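Leucine rich repeat and phosphatase domain containing protein (Entamoeba histolytica, PDB 3EMU) belongs to the dual-specificity protein phosphatase family, but its signature loop lacks the usual cysteine and arginine, so its phosphatase activity is uncertain. Local coordinates at residues K78-I81 with R82-R86; A103-I106 with A107-Y111. One frame throughout, in Å; residues are numbered along the deposited sequence.

Contact 1 of 2, residues K78-I81 with R82-R86; sequences KFII and RSIQR
I80 and I84, one turn apart near the C-terminal end of helix 68-85, touch through I80 CG2 and I84 CD1 at 4.2 Å, a light apolar contact on the flank toward helix 100-112. The tight side of this turn faces the sheet. F79, I80 and S83 are buried there against strands 36-42 and 89-94, and S83 OG hydrogen-bonds to the carbonyl O of E88. The opposite extreme is the solvent side: K78 and Q85 are exposed, and their extended chains add little beyond Q85 CB resting 3.4 Å from I81 O.

Between these sides F79 meets R82, in one of two modelled conformers of the arginine. The ring and the guanidinium lie obliquely with their planes 69° apart. F79 CD1 sits over one face of the guanidinium, offset toward its rim, while R82 NH2 approaches F79 CE1 to 3.3 Å. The R82 chain leaves with CG anti to the backbone N and bends at chi3 (99°), which turns the guanidinium back along the helix to the ring. The nitrogen that meets the ring, NH2, is also in a salt bridge with D55.

Backbone bonds hold the turn together. R82 N donates to K78 O at 2.8 Å and Q85 N to I81 O at 2.9 Å. I80 O accepts twice, from I84 N at 3.1 Å in the carbonyl plane and from S83 N at 3.0 Å well above it; the S83 N bond to F79 O is weak.

The chemistry thus divides by side: mostly hydrocarbon faces the sheet and the neighbouring helix, with the S83 hydroxyl held by E88 O, while an arginine beside a phenylalanine borders this core, its positive charge probably stabilised by the carboxylate of D55.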
loop_
_atom_site.group_PDB
_atom_site.type_symbol
_atom_site.label_atom_id
_atom_site.label_comp_id
_atom_site.label_asym_id
_atom_site.label_seq_id
_atom_site.Cartn_x
_atom_site.Cartn_y
_atom_site.Cartn_z
ATOM N N LYS A 78 10.610 -1.635 0.965
ATOM C CA LYS A 78 11.758 -1.843 0.112
ATOM C C LYS A 78 11.412 -1.915 -1.388
ATOM O O LYS A 78 12.040 -1.222 -2.242
ATOM C CB LYS A 78 12.467 -3.130 0.558
ATOM C CG LYS A 78 13.789 -3.279 -0.161
ATOM C CD LYS A 78 14.283 -4.720 -0.227
ATOM C CE LYS A 78 15.768 -4.759 -0.706
ATOM N NZ LYS A 78 16.301 -6.194 -0.733
ATOM N N PHE A 79 10.418 -2.759 -1.712
ATOM C CA PHE A 79 9.948 -2.940 -3.093
ATOM C C PHE A 79 9.401 -1.619 -3.536
ATOM O O PHE A 79 9.710 -1.135 -4.618
ATOM C CB PHE A 79 8.867 -4.048 -3.080
ATOM C CG PHE A 79 8.250 -4.367 -4.431
ATOM C CD1 PHE A 79 8.897 -5.237 -5.335
ATOM C CD2 PHE A 79 6.986 -3.872 -4.762
ATOM C CE1 PHE A 79 8.301 -5.576 -6.568
ATOM C CE2 PHE A 79 6.379 -4.213 -5.987
ATOM C CZ PHE A 79 7.044 -5.057 -6.894
ATOM N N ILE A 80 8.662 -0.941 -2.656
ATOM C CA ILE A 80 8.164 0.397 -3.036
ATOM C C ILE A 80 9.283 1.427 -3.298
ATOM O O ILE A 80 9.255 2.183 -4.263
ATOM C CB ILE A 80 7.184 0.944 -1.991
ATOM C CG1 ILE A 80 5.935 0.049 -1.931
ATOM C CG2 ILE A 80 6.792 2.387 -2.298
ATOM C CD1 ILE A 80 4.959 0.397 -0.820
ATOM N N ILE A 81 10.270 1.486 -2.416
ATOM C CA ILE A 81 11.311 2.497 -2.603
ATOM C C ILE A 81 12.158 2.129 -3.821
ATOM O O ILE A 81 12.558 3.004 -4.575
ATOM C CB ILE A 81 12.150 2.748 -1.285
ATOM C CG1 ILE A 81 11.357 3.677 -0.399
ATOM C CG2 ILE A 81 13.461 3.451 -1.614
ATOM C CD1 ILE A 81 11.696 3.607 1.014
ATOM N N ARG A 82 12.402 0.838 -4.044
ATOM C CA ARG A 82 13.043 0.404 -5.297
ATOM C C ARG A 82 12.373 0.977 -6.537
ATOM O O ARG A 82 13.019 1.214 -7.550
ATOM C CB ARG A 82 13.070 -1.122 -5.425
ATOM C CG ARG A 82 13.630 -1.620 -6.754
ATOM C CD ARG A 82 13.723 -3.145 -6.795
ATOM N NE ARG A 82 12.621 -3.818 -7.491
ATOM C CZ ARG A 82 12.278 -5.095 -7.283
ATOM N NH1 ARG A 82 12.922 -5.832 -6.392
ATOM N NH2 ARG A 82 11.282 -5.647 -7.955
ATOM N N SER A 83 11.065 1.224 -6.474
ATOM C CA SER A 83 10.358 1.678 -7.659
ATOM C C SER A 83 10.440 3.198 -7.772
ATOM O O SER A 83 10.509 3.757 -8.876
ATOM C CB SER A 83 8.883 1.147 -7.668
ATOM O OG SER A 83 8.060 1.781 -8.645
ATOM N N ILE A 84 10.359 3.870 -6.629
ATOM C CA ILE A 84 10.557 5.318 -6.590
ATOM C C ILE A 84 11.975 5.673 -7.148
ATOM O O ILE A 84 12.146 6.595 -7.946
ATOM C CB ILE A 84 10.419 5.843 -5.155
ATOM C CG1 ILE A 84 8.931 5.844 -4.727
ATOM C CG2 ILE A 84 11.039 7.235 -5.062
ATOM C CD1 ILE A 84 8.664 6.063 -3.248
ATOM N N GLN A 85 12.958 4.882 -6.741
ATOM C CA GLN A 85 14.313 4.994 -7.214
ATOM C C GLN A 85 14.471 4.927 -8.753
ATOM O O GLN A 85 15.287 5.658 -9.322
ATOM C CB GLN A 85 15.123 3.883 -6.571
ATOM C CG GLN A 85 16.535 3.839 -7.029
ATOM C CD GLN A 85 17.351 2.801 -6.249
ATOM O OE1 GLN A 85 18.558 2.673 -6.450
ATOM N NE2 GLN A 85 16.692 2.066 -5.350
ATOM N N ARG A 86 13.704 4.047 -9.409
ATOM C CA ARG A 86 13.715 3.925 -10.861
ATOM C C ARG A 86 12.923 5.036 -11.478
ATOM O O ARG A 86 12.881 5.159 -12.696
ATOM C CB ARG A 86 13.081 2.605 -11.295
ATOM C CG ARG A 86 13.877 1.378 -10.869
ATOM C CD ARG A 86 13.386 0.090 -11.571
ATOM N NE ARG A 86 12.298 -0.529 -10.831
ATOM C CZ ARG A 86 12.391 -1.670 -10.170
ATOM N NH1 ARG A 86 13.520 -2.352 -10.177
ATOM N NH2 ARG A 86 11.343 -2.128 -9.496
#

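Contact 2 of 2, residues A103-I106 with A107-Y111; sequences AIVI and AFLMY
I106 turns CG2 anti to its backbone N (chi1 -67° for CG1), while M110 sets CG beside its own backbone N (chi1 -70°) and runs on extended at chi2; together these torsions bring the methionine sulfur beside the isoleucine branch one turn earlier in helix 100-112. The bend at chi3 of M110 swings only the terminal methyl. M110 SD lies 3.8 Å from I106 CG2, the two side chains passing at a slant, and M110 CG lies 3.2 Å from I106 O. The same pair faces outward into other helices: I106 meets A120, F121 and L141, and M110 meets A120 and F144.

V105 and L109 form the next ridge. V105 CG1 and L109 CD1 stand 4.4 Å apart, a loose touch, whereas L109 CG comes to 3.4 Å from V105 O. Strand 11-14 packs on both residues through I13 and I14. F108 directs its ring away from the preceding turn; at its base, CB is 3.5 Å from V105 O, which lies at the ring's edge, near its plane. Farther out the ring stacks with that of Y112. The A107 methyl touches I73 and L141.

Regular i to i+4 bonds run through the segment. A107 N donates to A103 O with an N-H...O angle of 173°, F108 N to I104 O and L109 N to V105 O follow similarly, and M110 N reaches I106 O at 2.9 Å.

All the side chains that touch here are apolar and buried, so dispersion and exclusion of water carry their contacts, while the backbone amides of A107 to M110 are satisfied within the helix itself by the i to i+4 bonds.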
loop_
_atom_site.group_PDB
_atom_site.type_symbol
_atom_site.label_atom_id
_atom_site.label_comp_id
_atom_site.label_asym_id
_atom_site.label_seq_id
_atom_site.Cartn_x
_atom_site.Cartn_y
_atom_site.Cartn_z
ATOM N N ALA A 103 -3.868 -0.514 4.089
ATOM C CA ALA A 103 -3.053 -0.688 5.291
ATOM C C ALA A 103 -1.547 -0.620 4.950
ATOM O O ALA A 103 -0.786 0.064 5.643
ATOM C CB ALA A 103 -3.391 -1.992 6.022
ATOM N N ILE A 104 -1.135 -1.299 3.880
ATOM C CA ILE A 104 0.244 -1.227 3.416
ATOM C C ILE A 104 0.650 0.191 3.023
ATOM O O ILE A 104 1.779 0.617 3.319
ATOM C CB ILE A 104 0.540 -2.238 2.238
ATOM C CG1 ILE A 104 0.555 -3.667 2.744
ATOM C CG2 ILE A 104 1.897 -1.952 1.523
ATOM C CD1 ILE A 104 1.638 -3.948 3.779
ATOM N N VAL A 105 -0.224 0.894 2.304
ATOM C CA VAL A 105 0.072 2.254 1.865
ATOM C C VAL A 105 0.241 3.191 3.078
ATOM O O VAL A 105 1.119 4.064 3.096
ATOM C CB VAL A 105 -0.992 2.797 0.839
ATOM C CG1 VAL A 105 -0.876 4.295 0.624
ATOM C CG2 VAL A 105 -0.870 2.072 -0.537
ATOM N N ILE A 106 -0.603 2.998 4.086
ATOM C CA ILE A 106 -0.457 3.704 5.326
ATOM C C ILE A 106 0.934 3.457 6.002
ATOM O O ILE A 106 1.600 4.428 6.344
ATOM C CB ILE A 106 -1.605 3.409 6.278
ATOM C CG1 ILE A 106 -2.916 3.996 5.707
ATOM C CG2 ILE A 106 -1.296 3.978 7.693
ATOM C CD1 ILE A 106 -4.184 3.660 6.521
ATOM N N ALA A 107 1.323 2.189 6.210
ATOM C CA ALA A 107 2.623 1.845 6.756
ATOM C C ALA A 107 3.752 2.569 6.001
ATOM O O ALA A 107 4.670 3.172 6.618
ATOM C CB ALA A 107 2.833 0.353 6.723
ATOM N N PHE A 108 3.681 2.522 4.666
ATOM C CA PHE A 108 4.644 3.197 3.839
ATOM C C PHE A 108 4.779 4.711 4.105
ATOM O O PHE A 108 5.892 5.227 4.223
ATOM C CB PHE A 108 4.378 2.961 2.355
ATOM C CG PHE A 108 5.276 3.767 1.472
ATOM C CD1 PHE A 108 6.644 3.401 1.311
ATOM C CD2 PHE A 108 4.809 4.923 0.849
ATOM C CE1 PHE A 108 7.520 4.166 0.540
ATOM C CE2 PHE A 108 5.678 5.689 0.074
ATOM C CZ PHE A 108 7.042 5.311 -0.073
ATOM N N LEU A 109 3.665 5.434 4.148
ATOM C CA LEU A 109 3.683 6.874 4.380
ATOM C C LEU A 109 4.077 7.225 5.827
ATOM O O LEU A 109 4.704 8.262 6.060
ATOM C CB LEU A 109 2.304 7.450 4.117
ATOM C CG LEU A 109 1.672 7.402 2.714
ATOM C CD1 LEU A 109 0.199 7.902 2.827
ATOM C CD2 LEU A 109 2.431 8.240 1.695
ATOM N N MET A 110 3.665 6.404 6.793
ATOM C CA MET A 110 4.163 6.559 8.135
ATOM C C MET A 110 5.711 6.722 8.064
ATOM O O MET A 110 6.271 7.686 8.593
ATOM C CB MET A 110 3.739 5.377 9.033
ATOM C CG MET A 110 2.197 5.330 9.378
ATOM S SD MET A 110 1.595 3.827 10.117
ATOM C CE MET A 110 2.481 3.745 11.670
ATOM N N TYR A 111 6.381 5.823 7.341
ATOM C CA TYR A 111 7.832 5.770 7.286
ATOM C C TYR A 111 8.390 6.885 6.396
ATOM O O TYR A 111 9.310 7.626 6.781
ATOM C CB TYR A 111 8.227 4.412 6.703
ATOM C CG TYR A 111 9.694 4.182 6.478
ATOM C CD1 TYR A 111 10.551 3.885 7.549
ATOM C CD2 TYR A 111 10.238 4.240 5.195
ATOM C CE1 TYR A 111 11.901 3.675 7.350
ATOM C CE2 TYR A 111 11.619 4.022 4.967
ATOM C CZ TYR A 111 12.442 3.750 6.063
ATOM O OH TYR A 111 13.785 3.504 5.876
#

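In the fold
Contact 2 is core and contact 1 lies nearer the surface: their centres are about 6 and 13 Å from the centre of the chain. Each is one turn of a different helix, 100-112 for contact 2 and 68-85 for contact 1, and the two helices meet at F108. I80 CG2 lies over one face of the F108 ring, 3.4 Å from F108 CE1, and I84 CD1 comes obliquely to F108 CZ at 3.6 Å. I81 also reaches Y111. Contact 1 joins its helix to the sheet and carries charge at its rim. The side chains that touch across contact 2 are hydrocarbon and thioether, wedged among helices 68-85, 117-127 and 135-151 and strand 11-14.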